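Local coordinates for tail assembly chaperone (Enterobacteria phage HK97, PDB 2OB9), which probably acts as a chaperone during assembly of the phage tail and forms an assembly of eight copies here, at residues L75-L80 with D92-V97; K32-E37 with T83-V88; K21-P26 with S106-Q111. All blocks are in the same frame, centred on the assembly; numbering follows the deposited sequence.

In the fold
Contact 1 is the buried one: near its C-terminal end, helix 61-79 meets the short helix 94-98 through apolar side chains, with no hydrogen bond between the segments. Contacts 2 and 3 are partly buried and share the antiparallel sheet, in which strands 20-25 and 31-36 are neighbours. Contact 2 sets the middle strand against the 83-88 loop by methyl packing, again without a hydrogen bond across; contact 3 sets an outermost strand against helix 103-113, combining valine-leucine packing with a hydrogen bond from Lys21 to a helix carbonyl. The salt bridge Asp78-Arg36 joins contacts 1 and 2, Leu109 packs on Leu75 between contacts 3 and 1, and all three touch a second subunit.

Contact 1 (L75-L80 with D92-V97)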
loop_
_atom_site.group_PDB
_atom_site.type_symbol
_atom_site.label_atom_id
_atom_site.label_comp_id
_atom_site.label_asym_id
_atom_site.label_seq_id
_atom_site.Cartn_x
_atom_site.Cartn_y
_atom_site.Cartn_z
ATOM N N LEU A 75 -1.770 6.044 29.039
ATOM C CA LEU A 75 -2.658 7.173 29.072
ATOM C C LEU A 75 -3.138 7.406 30.502
ATOM O O LEU A 75 -3.270 8.549 30.934
ATOM C CB LEU A 75 -3.861 6.993 28.107
ATOM C CG LEU A 75 -3.772 7.454 26.671
ATOM C CD1 LEU A 75 -5.133 7.348 25.969
ATOM C CD2 LEU A 75 -3.225 8.874 26.614
ATOM N N PHE A 76 -3.457 6.335 31.220
ATOM C CA PHE A 76 -4.003 6.478 32.596
ATOM C C PHE A 76 -3.091 7.231 33.555
ATOM O O PHE A 76 -3.518 8.120 34.328
ATOM C CB PHE A 76 -4.361 5.114 33.204
ATOM C CG PHE A 76 -4.776 5.201 34.665
ATOM C CD1 PHE A 76 -6.045 5.661 35.022
ATOM C CD2 PHE A 76 -3.890 4.831 35.687
ATOM C CE1 PHE A 76 -6.428 5.746 36.375
ATOM C CE2 PHE A 76 -4.280 4.924 37.051
ATOM C CZ PHE A 76 -5.547 5.360 37.373
ATOM N N ILE A 77 -1.836 6.822 33.535
ATOM C CA ILE A 77 -0.826 7.396 34.352
ATOM C C ILE A 77 -0.703 8.892 34.068
ATOM O O ILE A 77 -0.387 9.664 34.946
ATOM C CB ILE A 77 0.455 6.654 34.095
ATOM C CG1 ILE A 77 0.474 5.365 34.912
ATOM C CG2 ILE A 77 1.675 7.516 34.324
ATOM C CD1 ILE A 77 1.425 4.325 34.300
ATOM N N ASP A 78 -0.994 9.284 32.840
ATOM C CA ASP A 78 -0.853 10.639 32.436
ATOM C C ASP A 78 -2.069 11.484 32.774
ATOM O O ASP A 78 -1.953 12.674 33.074
ATOM C CB ASP A 78 -0.598 10.681 30.937
ATOM C CG ASP A 78 -0.179 12.066 30.464
ATOM O OD1 ASP A 78 0.927 12.526 30.852
ATOM O OD2 ASP A 78 -0.983 12.667 29.719
ATOM N N VAL A 79 -3.249 10.891 32.735
ATOM C CA VAL A 79 -4.446 11.673 33.027
ATOM C C VAL A 79 -4.733 11.898 34.500
ATOM O O VAL A 79 -5.440 12.833 34.829
ATOM C CB VAL A 79 -5.709 11.122 32.298
ATOM C CG1 VAL A 79 -5.440 10.988 30.813
ATOM C CG2 VAL A 79 -6.208 9.802 32.918
ATOM N N LEU A 80 -4.203 11.051 35.379
ATOM C CA LEU A 80 -4.642 11.007 36.785
ATOM C C LEU A 80 -3.793 11.862 37.689
ATOM O O LEU A 80 -2.591 11.625 37.821
ATOM C CB LEU A 80 -4.644 9.557 37.347
ATOM C CG LEU A 80 -5.217 9.398 38.770
ATOM C CD1 LEU A 80 -6.744 9.575 38.733
ATOM C CD2 LEU A 80 -4.833 8.049 39.426
ATOM N N ASP A 92 7.605 6.360 35.001
ATOM C CA ASP A 92 8.468 5.260 35.379
ATOM C C ASP A 92 7.789 4.092 36.101
ATOM O O ASP A 92 8.358 3.008 36.194
ATOM C CB ASP A 92 9.674 5.777 36.182
ATOM C CG ASP A 92 10.593 6.658 35.349
ATOM O OD1 ASP A 92 10.689 6.456 34.112
ATOM O OD2 ASP A 92 11.225 7.560 35.928
ATOM N N GLU A 93 6.592 4.302 36.633
ATOM C CA GLU A 93 5.902 3.198 37.305
ATOM C C GLU A 93 4.740 2.634 36.513
ATOM O O GLU A 93 3.764 2.159 37.081
ATOM C CB GLU A 93 5.530 3.532 38.767
ATOM C CG GLU A 93 4.747 4.823 39.019
ATOM C CD GLU A 93 5.147 5.486 40.359
ATOM O OE1 GLU A 93 5.293 6.706 40.423
ATOM O OE2 GLU A 93 5.321 4.787 41.355
ATOM N N GLU A 94 4.874 2.659 35.187
ATOM C CA GLU A 94 3.876 2.095 34.287
ATOM C C GLU A 94 3.626 0.635 34.617
ATOM O O GLU A 94 2.493 0.210 34.810
ATOM C CB GLU A 94 4.353 2.229 32.835
ATOM C CG GLU A 94 3.465 1.532 31.774
ATOM C CD GLU A 94 4.224 1.323 30.443
ATOM O OE1 GLU A 94 4.197 2.247 29.589
ATOM O OE2 GLU A 94 4.853 0.247 30.267
ATOM N N GLU A 95 4.714 -0.108 34.688
ATOM C CA GLU A 95 4.728 -1.536 34.951
ATOM C C GLU A 95 4.133 -1.923 36.307
ATOM O O GLU A 95 3.433 -2.929 36.403
ATOM C CB GLU A 95 6.178 -2.028 34.820
ATOM C CG GLU A 95 7.190 -0.911 35.167
ATOM C CD GLU A 95 7.709 -0.087 33.971
ATOM O OE1 GLU A 95 8.193 -0.664 32.964
ATOM O OE2 GLU A 95 7.688 1.159 34.075
ATOM N N GLN A 96 4.418 -1.130 37.342
ATOM C CA GLN A 96 3.771 -1.249 38.653
ATOM C C GLN A 96 2.252 -1.075 38.536
ATOM O O GLN A 96 1.496 -1.820 39.129
ATOM C CB GLN A 96 4.322 -0.177 39.614
ATOM C CG GLN A 96 5.749 -0.424 40.172
ATOM C CD GLN A 96 6.847 -0.534 39.107
ATOM O OE1 GLN A 96 7.005 0.345 38.258
ATOM N NE2 GLN A 96 7.620 -1.623 39.168
ATOM N N VAL A 97 1.815 -0.075 37.778
ATOM C CA VAL A 97 0.375 0.214 37.600
ATOM C C VAL A 97 -0.329 -0.865 36.764
ATOM O O VAL A 97 -1.446 -1.241 37.058
ATOM C CB VAL A 97 0.125 1.662 37.012
ATOM C CG1 VAL A 97 -1.350 1.904 36.710
ATOM C CG2 VAL A 97 0.673 2.735 37.949
#
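Ile77 reaches from helix 61-79 to the start of helix 94-98, its terminal methyl CD1 lying against the backbone of Glu94, 3.3 Å from the CA of that residue. CG1 of Ile77 stands beside its own backbone N (chi1 -82°) and the chain continues roughly extended (chi2 157°), which brings CD1 to the first turn of the new helix. The Ile77 and Glu94 side chains cross at about a right angle, and Ile77 CD1 is 3.9 Å from Glu94 CB. Against Val97, one turn further on, the isoleucine instead slides past in the opposite direction: Ile77 CD1 lies 4.0 Å from Val97 CB, and Ile77 CG1 is as far from Val97 CG2.

The other branch of the valine serves Phe76. Val97 CG1, anti to its backbone N, comes obliquely to the ring, 4.0 Å from Phe76 CD2, while the two side chains cross at roughly a right angle. One face of that ring has Leu80 CB above it, offset toward the rim, and the ring also meets His105 with the planes inclined at about 65°. Val97 thus divides its two methyls between neighbouring residues of the longer helix.

Glu94 offers its aliphatic base to the isoleucine and sends its carboxylate elsewhere, to salt bridges with Arg98 and Arg45. Glu93 occupies the N-cap position, and its backbone O accepts the Val97 N-H at 3.0 Å, forming the first turn. The whole is a small apolar helix-helix interface in the interior of a chain of helices and one small sheet, where the end of a long helix packs against the first turn of a short one.

Contact 2 (K32-E37 with T83-V88); sequences KVVLRE and TDKQPV
Arg36 NH1 donates, within segment 32-37, to the backbone O of Glu37 at 3.2 Å with an N-H...O angle of 148°. The acceptor lies near the guanidinium plane, but the donor is tilted 21° from the carbonyl plane of Glu37. The same NH1 also forms a salt bridge with Asp78, and Phe18 meets Arg36 in a cation-pi contact. These links fix the guanidinium near the end of strand 31-36.

No hydrogen bond joins the two segments; the contact between them is carried by Thr83. Its methyl CG2 sits 3.5 Å from Lys32 O and 3.9 Å from Lys32 CB, touching the backbone and the base of the lysine together. With OG1 between the Thr83 backbone N and carbonyl carbon (chi1 56°), CG2 is left beside the N, anti to the carbonyl carbon. Strand 31-36 is the middle strand of the antiparallel sheet, bonded through its backbone to strand 20-25 on one flank and 80-81 on the other; the 83-88 segment is part of the loop between strand 80-81 and helix 94-98 and passes close by.

Val34 extends the packing. Its CG2 branch, set beside its own backbone N, comes to 3.9 Å from Thr83 CA and lies 4.4 Å from Lys85 NZ, while Met15 also touches the valine. At the far end of the segment, Val88 O accepts a hydrogen bond from Lys8 of a second subunit.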
loop_
_atom_site.group_PDB
_atom_site.type_symbol
_atom_site.label_atom_id
_atom_site.label_comp_id
_atom_site.label_asym_id
_atom_site.label_seq_id
_atom_site.Cartn_x
_atom_site.Cartn_y
_atom_site.Cartn_z
ATOM N N LYS A 32 -11.367 12.642 46.176
ATOM C CA LYS A 32 -11.415 13.416 44.962
ATOM C C LYS A 32 -10.051 13.338 44.293
ATOM O O LYS A 32 -9.016 13.348 44.970
ATOM C CB LYS A 32 -11.745 14.890 45.214
ATOM C CG LYS A 32 -13.086 15.197 45.813
ATOM C CD LYS A 32 -13.106 16.683 46.274
ATOM C CE LYS A 32 -12.702 16.800 47.778
ATOM N NZ LYS A 32 -12.344 18.204 48.274
ATOM N N VAL A 33 -10.078 13.230 42.959
ATOM C CA VAL A 33 -8.903 13.279 42.106
ATOM C C VAL A 33 -9.211 14.338 41.060
ATOM O O VAL A 33 -10.346 14.805 40.955
ATOM C CB VAL A 33 -8.599 11.898 41.397
ATOM C CG1 VAL A 33 -8.426 10.799 42.430
ATOM C CG2 VAL A 33 -9.682 11.520 40.304
ATOM N N VAL A 34 -8.187 14.736 40.318
ATOM C CA VAL A 34 -8.341 15.617 39.190
ATOM C C VAL A 34 -7.968 14.814 37.952
ATOM O O VAL A 34 -6.942 14.154 37.901
ATOM C CB VAL A 34 -7.456 16.895 39.347
ATOM C CG1 VAL A 34 -7.340 17.642 38.022
ATOM C CG2 VAL A 34 -8.008 17.832 40.443
ATOM N N LEU A 35 -8.848 14.836 36.975
ATOM C CA LEU A 35 -8.618 14.213 35.690
ATOM C C LEU A 35 -8.332 15.310 34.665
ATOM O O LEU A 35 -9.093 16.273 34.542
ATOM C CB LEU A 35 -9.886 13.421 35.242
ATOM C CG LEU A 35 -10.319 12.197 36.071
ATOM C CD1 LEU A 35 -11.482 11.461 35.410
ATOM C CD2 LEU A 35 -9.143 11.218 36.362
ATOM N N ARG A 36 -7.236 15.142 33.936
ATOM C CA ARG A 36 -6.836 16.064 32.883
ATOM C C ARG A 36 -6.832 15.297 31.554
ATOM O O ARG A 36 -6.643 14.111 31.564
ATOM C CB ARG A 36 -5.453 16.682 33.212
ATOM C CG ARG A 36 -4.255 15.784 32.950
ATOM C CD ARG A 36 -3.064 16.678 33.028
ATOM N NE ARG A 36 -1.702 16.147 33.115
ATOM C CZ ARG A 36 -1.095 15.390 32.208
ATOM N NH1 ARG A 36 -1.785 14.884 31.176
ATOM N NH2 ARG A 36 0.211 15.075 32.371
ATOM N N GLU A 37 -7.100 15.965 30.436
ATOM C CA GLU A 37 -6.873 15.383 29.126
ATOM C C GLU A 37 -5.381 14.978 29.000
ATOM O O GLU A 37 -4.547 15.537 29.685
ATOM C CB GLU A 37 -7.258 16.369 28.027
ATOM C CG GLU A 37 -6.334 17.564 27.928
ATOM C CD GLU A 37 -6.784 18.518 26.852
ATOM O OE1 GLU A 37 -6.911 18.059 25.698
ATOM O OE2 GLU A 37 -6.989 19.717 27.154
ATOM N N THR A 83 -5.551 16.503 43.893
ATOM C CA THR A 83 -6.285 17.780 43.913
ATOM C C THR A 83 -5.385 19.036 43.852
ATOM O O THR A 83 -5.848 20.118 43.492
ATOM C CB THR A 83 -7.281 17.864 45.099
ATOM O OG1 THR A 83 -6.574 17.657 46.330
ATOM C CG2 THR A 83 -8.388 16.796 44.945
ATOM N N ASP A 84 -4.102 18.880 44.183
ATOM C CA ASP A 84 -3.122 19.938 43.967
ATOM C C ASP A 84 -2.576 19.898 42.548
ATOM O O ASP A 84 -1.534 20.490 42.260
ATOM C CB ASP A 84 -1.976 19.839 44.982
ATOM C CG ASP A 84 -2.470 19.858 46.420
ATOM O OD1 ASP A 84 -3.238 20.775 46.782
ATOM O OD2 ASP A 84 -2.094 18.954 47.193
ATOM N N LYS A 85 -3.276 19.187 41.672
ATOM C CA LYS A 85 -3.007 19.162 40.224
ATOM C C LYS A 85 -1.615 18.610 39.906
ATOM O O LYS A 85 -0.996 18.932 38.888
ATOM C CB LYS A 85 -3.342 20.512 39.552
ATOM C CG LYS A 85 -4.754 21.024 39.963
ATOM C CD LYS A 85 -5.310 22.086 39.050
ATOM C CE LYS A 85 -6.497 22.878 39.692
ATOM N NZ LYS A 85 -7.311 22.148 40.806
ATOM N N GLN A 86 -1.189 17.712 40.789
ATOM C CA GLN A 86 0.043 16.945 40.675
ATOM C C GLN A 86 -0.213 15.493 40.223
ATOM O O GLN A 86 -1.193 14.883 40.645
ATOM C CB GLN A 86 0.721 16.940 42.037
ATOM C CG GLN A 86 1.132 18.333 42.461
ATOM C CD GLN A 86 2.368 18.764 41.722
ATOM O OE1 GLN A 86 3.429 18.117 41.837
ATOM N NE2 GLN A 86 2.253 19.820 40.943
ATOM N N PRO A 87 0.691 14.942 39.378
ATOM C CA PRO A 87 0.655 13.531 38.928
ATOM C C PRO A 87 0.622 12.546 40.095
ATOM O O PRO A 87 1.397 12.688 41.034
ATOM C CB PRO A 87 1.995 13.374 38.186
ATOM C CG PRO A 87 2.932 14.532 38.823
ATOM C CD PRO A 87 1.871 15.638 38.821
ATOM N N VAL A 88 -0.255 11.554 40.058
ATOM C CA VAL A 88 -0.180 10.488 41.070
ATOM C C VAL A 88 1.011 9.522 40.812
ATOM O O VAL A 88 1.691 9.074 41.761
ATOM C CB VAL A 88 -1.519 9.683 41.182
ATOM C CG1 VAL A 88 -1.411 8.613 42.273
ATOM C CG2 VAL A 88 -2.684 10.603 41.493
#

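Contact 3 (K21-P26 with S106-Q111); sequences KTVVVP and SRLLKQ
Gln111 lays its amide against Val23, the two side chains coming from opposite directions. The carbonyl oxygen OE1 of Gln111 is 3.3 Å from Val23 CG2 and 3.6 Å from Val23 CG1, so both methyls of the valine bear on it, and the Gln111 nitrogen NE2 is 3.8 Å from Val23 CG1. The glutamine chain runs extended beyond CG, which carries the amide from the helix across to the strand. Leu35 of the neighbouring strand also touches this glutamine.

Lys21 crosses the aliphatic part of Gln111 at about a right angle, its CE lying 4.0 Å from Gln111 CG. Its ammonium end then finds the backbone O of the same residue: Lys21 NZ donates to Gln111 O at 3.1 Å. The donor stands well above the carbonyl plane, 59° out of it, and the bond does not follow a lone pair. The bend at chi4 (-102°) turns NZ aside from the otherwise extended chain to reach this oxygen.

Here strand 20-25, one of the two outermost strands of the antiparallel sheet, lies against helix 103-113, nearly antiparallel to it: the short segment axes are 11.3 Å apart at an angle of 157°. Lys21, Val23 and Val25, at alternate positions, point at the helix.

Leu108 touches both valines, its CD2 meeting Val23 CG1 at 4.0 Å and its CD1 approaching Val25 CG2 more loosely. Val25 CG2 comes at the edge of the Arg107 guanidinium, near its plane and 4.2 Å from NH2 of Arg107; that nitrogen forms a salt bridge with Glu27. On the other flank of the helix, Ser106 and Lys110 hydrogen-bond to a second subunit, through its Asn117 and Asn118.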
loop_
_atom_site.group_PDB
_atom_site.type_symbol
_atom_site.label_atom_id
_atom_site.label_comp_id
_atom_site.label_asym_id
_atom_site.label_seq_id
_atom_site.Cartn_x
_atom_site.Cartn_y
_atom_site.Cartn_z
ATOM N N LYS A 21 -10.944 18.234 35.327
ATOM C CA LYS A 21 -12.076 18.327 36.247
ATOM C C LYS A 21 -11.818 17.581 37.558
ATOM O O LYS A 21 -10.950 16.722 37.633
ATOM C CB LYS A 21 -13.387 17.831 35.584
ATOM C CG LYS A 21 -13.284 16.462 34.894
ATOM C CD LYS A 21 -14.672 15.976 34.491
ATOM C CE LYS A 21 -14.643 14.495 34.179
ATOM N NZ LYS A 21 -14.645 14.174 32.715
ATOM N N THR A 22 -12.586 17.934 38.583
ATOM C CA THR A 22 -12.586 17.211 39.822
ATOM C C THR A 22 -13.659 16.151 39.789
ATOM O O THR A 22 -14.814 16.416 39.459
ATOM C CB THR A 22 -12.760 18.147 41.015
ATOM O OG1 THR A 22 -11.667 19.073 41.035
ATOM C CG2 THR A 22 -12.737 17.356 42.329
ATOM N N VAL A 23 -13.243 14.939 40.128
ATOM C CA VAL A 23 -14.065 13.750 40.164
ATOM C C VAL A 23 -13.944 13.122 41.577
ATOM O O VAL A 23 -12.847 12.973 42.105
ATOM C CB VAL A 23 -13.584 12.745 39.048
ATOM C CG1 VAL A 23 -14.133 11.345 39.249
ATOM C CG2 VAL A 23 -13.973 13.255 37.709
ATOM N N VAL A 24 -15.090 12.799 42.180
ATOM C CA VAL A 24 -15.145 11.948 43.364
ATOM C C VAL A 24 -15.069 10.490 42.918
ATOM O O VAL A 24 -15.737 10.092 41.944
ATOM C CB VAL A 24 -16.438 12.177 44.177
ATOM C CG1 VAL A 24 -16.595 11.104 45.272
ATOM C CG2 VAL A 24 -16.442 13.559 44.774
ATOM N N VAL A 25 -14.249 9.690 43.602
ATOM C CA VAL A 25 -14.204 8.269 43.296
ATOM C C VAL A 25 -14.698 7.378 44.447
ATOM O O VAL A 25 -13.944 7.030 45.348
ATOM C CB VAL A 25 -12.912 7.841 42.483
ATOM C CG1 VAL A 25 -11.747 8.836 42.609
ATOM C CG2 VAL A 25 -12.536 6.329 42.587
ATOM N N PRO A 26 -16.004 7.014 44.387
ATOM C CA PRO A 26 -16.778 6.238 45.364
ATOM C C PRO A 26 -16.046 5.018 45.871
ATOM O O PRO A 26 -16.154 4.677 47.055
ATOM C CB PRO A 26 -18.001 5.775 44.554
ATOM C CG PRO A 26 -18.198 6.859 43.522
ATOM C CD PRO A 26 -16.826 7.396 43.213
ATOM N N SER A 106 -9.823 2.050 34.590
ATOM C CA SER A 106 -10.221 2.098 33.206
ATOM C C SER A 106 -11.443 2.996 33.001
ATOM O O SER A 106 -11.557 3.641 31.986
ATOM C CB SER A 106 -10.401 0.682 32.663
ATOM O OG SER A 106 -11.754 0.259 32.782
ATOM N N ARG A 107 -12.312 3.070 34.002
ATOM C CA ARG A 107 -13.470 3.994 34.009
ATOM C C ARG A 107 -13.008 5.445 34.235
ATOM O O ARG A 107 -13.610 6.379 33.738
ATOM C CB ARG A 107 -14.437 3.592 35.119
ATOM C CG ARG A 107 -15.706 4.442 35.179
ATOM C CD ARG A 107 -16.614 4.187 36.439
ATOM N NE ARG A 107 -15.996 4.521 37.752
ATOM C CZ ARG A 107 -15.797 5.766 38.199
ATOM N NH1 ARG A 107 -16.129 6.822 37.442
ATOM N NH2 ARG A 107 -15.262 5.963 39.412
ATOM N N LEU A 108 -11.928 5.624 34.993
ATOM C CA LEU A 108 -11.334 6.955 35.170
ATOM C C LEU A 108 -10.612 7.405 33.893
ATOM O O LEU A 108 -10.732 8.563 33.517
ATOM C CB LEU A 108 -10.401 7.018 36.416
ATOM C CG LEU A 108 -11.095 7.006 37.789
ATOM C CD1 LEU A 108 -10.086 6.892 38.903
ATOM C CD2 LEU A 108 -11.978 8.263 38.018
ATOM N N LEU A 109 -9.904 6.503 33.213
ATOM C CA LEU A 109 -9.363 6.820 31.910
ATOM C C LEU A 109 -10.434 7.338 30.933
ATOM O O LEU A 109 -10.220 8.383 30.295
ATOM C CB LEU A 109 -8.600 5.649 31.305
ATOM C CG LEU A 109 -7.962 5.781 29.899
ATOM C CD1 LEU A 109 -7.080 7.046 29.786
ATOM C CD2 LEU A 109 -7.091 4.544 29.597
ATOM N N LYS A 110 -11.556 6.616 30.809
ATOM C CA LYS A 110 -12.647 7.016 29.914
ATOM C C LYS A 110 -13.199 8.393 30.216
ATOM O O LYS A 110 -13.349 9.202 29.333
ATOM C CB LYS A 110 -13.781 5.983 29.907
ATOM C CG LYS A 110 -13.508 4.856 28.934
ATOM C CD LYS A 110 -14.407 3.682 29.176
ATOM C CE LYS A 110 -13.973 2.484 28.334
ATOM N NZ LYS A 110 -14.514 2.539 26.937
ATOM N N GLN A 111 -13.519 8.635 31.478
ATOM C CA GLN A 111 -13.953 9.924 31.958
ATOM C C GLN A 111 -12.938 10.999 31.524
ATOM O O GLN A 111 -13.345 12.023 30.974
ATOM C CB GLN A 111 -14.111 9.855 33.476
ATOM C CG GLN A 111 -15.351 10.519 34.035
ATOM C CD GLN A 111 -15.495 10.366 35.551
ATOM O OE1 GLN A 111 -16.139 11.193 36.213
ATOM N NE2 GLN A 111 -14.912 9.312 36.102
#